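Long-range contact in isoaspartyl dipeptidase (Fervidobacterium islandicum, PDB 7CDH), which probably hydrolyses isoaspartyl dipeptides as a zinc-dependent metallopeptidase of the amidohydrolase family: residues V280-D285 / L328-T333. Sequence-based numbering, arbitrary orientation.
With ZN (zinc ion), chain L.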
loop_
_atom_site.group_PDB
_atom_site.type_symbol
_atom_site.label_atom_id
_atom_site.label_comp_id
_atom_site.label_asym_id
_atom_site.label_seq_id
_atom_site.Cartn_x
_atom_site.Cartn_y
_atom_site.Cartn_z
ATOM N N VAL A 280 38.151 18.760 12.238
ATOM C CA VAL A 280 37.988 19.324 10.877
ATOM C C VAL A 280 38.272 18.227 9.878
ATOM O O VAL A 280 39.237 17.503 10.089
ATOM C CB VAL A 280 38.903 20.534 10.669
ATOM C CG1 VAL A 280 39.037 20.851 9.189
ATOM C CG2 VAL A 280 38.353 21.721 11.423
ATOM N N THR A 281 37.381 18.053 8.898
ATOM C CA THR A 281 37.643 17.177 7.730
ATOM C C THR A 281 37.558 18.070 6.501
ATOM O O THR A 281 37.007 19.150 6.614
ATOM C CB THR A 281 36.717 15.950 7.677
ATOM O OG1 THR A 281 35.405 16.442 7.440
ATOM C CG2 THR A 281 36.729 15.106 8.933
ATOM N N ILE A 282 38.132 17.631 5.399
ATOM C CA ILE A 282 37.805 18.178 4.061
ATOM C C ILE A 282 37.245 17.071 3.149
ATOM O O ILE A 282 37.520 15.843 3.368
ATOM C CB ILE A 282 39.038 18.867 3.456
ATOM C CG1 ILE A 282 40.193 17.891 3.242
ATOM C CG2 ILE A 282 39.430 20.060 4.316
ATOM C CD1 ILE A 282 41.274 18.432 2.330
ATOM N N SER A 283 36.503 17.505 2.131
ATOM C CA SER A 283 35.893 16.615 1.109
ATOM C C SER A 283 35.875 17.313 -0.257
ATOM O O SER A 283 35.765 18.561 -0.312
ATOM C CB SER A 283 34.517 16.198 1.561
ATOM O OG SER A 283 33.625 17.307 1.582
ATOM N N SER A 284 35.965 16.547 -1.338
ATOM C CA SER A 284 35.999 17.110 -2.715
ATOM C C SER A 284 34.628 17.634 -3.080
ATOM O O SER A 284 34.555 18.668 -3.805
ATOM C CB SER A 284 36.426 16.105 -3.717
ATOM O OG SER A 284 35.687 14.902 -3.565
ATOM N N ASP A 285 33.588 16.940 -2.617
ATOM C CA ASP A 285 32.243 17.040 -3.233
ATOM C C ASP A 285 32.375 16.629 -4.708
ATOM O O ASP A 285 31.857 17.332 -5.591
ATOM C CB ASP A 285 31.702 18.461 -3.085
ATOM C CG ASP A 285 30.194 18.494 -3.081
ATOM O OD1 ASP A 285 29.630 17.410 -3.055
ATOM O OD2 ASP A 285 29.599 19.599 -3.044
ATOM N N LEU A 328 47.587 16.168 7.573
ATOM C CA LEU A 328 47.048 14.879 7.127
ATOM C C LEU A 328 45.832 14.463 7.950
ATOM O O LEU A 328 45.092 13.595 7.490
ATOM C CB LEU A 328 48.144 13.833 7.273
ATOM C CG LEU A 328 49.119 13.792 6.113
ATOM C CD1 LEU A 328 50.163 12.712 6.384
ATOM C CD2 LEU A 328 48.388 13.538 4.806
ATOM N N LYS A 329 45.665 15.007 9.141
ATOM C CA LYS A 329 44.564 14.625 10.044
ATOM C C LYS A 329 43.228 14.826 9.331
ATOM O O LYS A 329 42.314 14.055 9.638
ATOM C CB LYS A 329 44.590 15.458 11.326
ATOM C CG LYS A 329 45.713 15.103 12.280
ATOM C CD LYS A 329 45.727 16.029 13.471
ATOM C CE LYS A 329 46.736 15.631 14.517
ATOM N NZ LYS A 329 46.454 16.361 15.770
ATOM N N ILE A 330 43.130 15.820 8.442
ATOM C CA ILE A 330 41.840 16.264 7.840
ATOM C C ILE A 330 41.310 15.246 6.811
ATOM O O ILE A 330 40.122 15.331 6.438
ATOM C CB ILE A 330 41.984 17.653 7.203
ATOM C CG1 ILE A 330 42.966 17.657 6.041
ATOM C CG2 ILE A 330 42.307 18.693 8.252
ATOM C CD1 ILE A 330 43.218 19.053 5.508
ATOM N N SER A 331 42.181 14.368 6.341
ATOM C CA SER A 331 41.931 13.393 5.262
ATOM C C SER A 331 42.345 11.998 5.702
ATOM O O SER A 331 42.202 11.105 4.898
ATOM C CB SER A 331 42.631 13.787 3.994
ATOM O OG SER A 331 42.109 15.021 3.543
ATOM N N THR A 332 42.744 11.788 6.946
ATOM C CA THR A 332 43.114 10.440 7.413
ATOM C C THR A 332 42.480 10.228 8.788
ATOM O O THR A 332 41.453 9.578 8.884
ATOM C CB THR A 332 44.642 10.239 7.318
ATOM O OG1 THR A 332 45.388 11.056 8.235
ATOM C CG2 THR A 332 45.168 10.491 5.921
ATOM N N THR A 333 43.073 10.765 9.836
ATOM C CA THR A 333 42.649 10.468 11.226
ATOM C C THR A 333 41.207 10.936 11.412
ATOM O O THR A 333 40.469 10.186 12.015
ATOM C CB THR A 333 43.604 11.141 12.224
ATOM O OG1 THR A 333 44.870 10.638 11.811
ATOM C CG2 THR A 333 43.300 10.817 13.669
HETATM ZN ZN ZN L . 27.504 17.221 -2.028
HETATM O O HOH W 1 39.516 14.160 2.902
#
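Ile282 and Ile330 meet through one backbone hydrogen bond and through their side chains. Ile282 N donates to Ile330 O (3.2 Å, 158° at the hydrogen), and the same oxygen takes a CA-H...O contact from Thr281 CA at 3.3 Å. A water extends the polar link: it donates to Ile282 O (2.7 Å) and accepts from Ser331 OG (2.8 Å). Within 328-333, Leu328 O accepts from Ser331 N and Thr332 OG1 on opposite faces of its plane. The apolar part centres on Ile330. Its CD1 lies 3.8 Å from Ile282 CD1, the two side chains crossing at a slant, while the Ile330 and Val280 side chains lie side by side, Ile330 CG2 4.0 Å from Val280 CG1. With CG1 between backbone N and carbonyl carbon (chi1 64°), the CG1-CD1 arm goes to Ile282 and CG2 to Val280. Ile330 also packs on Ile268; were it an alanine, Ile282 CD1 and Val280 CG1 would probably lose this apolar contact and a gap would open facing helix 264-273. Strand 280-283 is a barrel strand of the amidohydrolase fold, and just past its C-terminal end Asp285 binds zinc through OD1 with His61, His63 and Glu156. The strand pairs in parallel with 245-248, Ser331 makes a backbone hydrogen bond to Ile58 of strand 51-59, and helices 264-273 and 309-318 pack against Ile282.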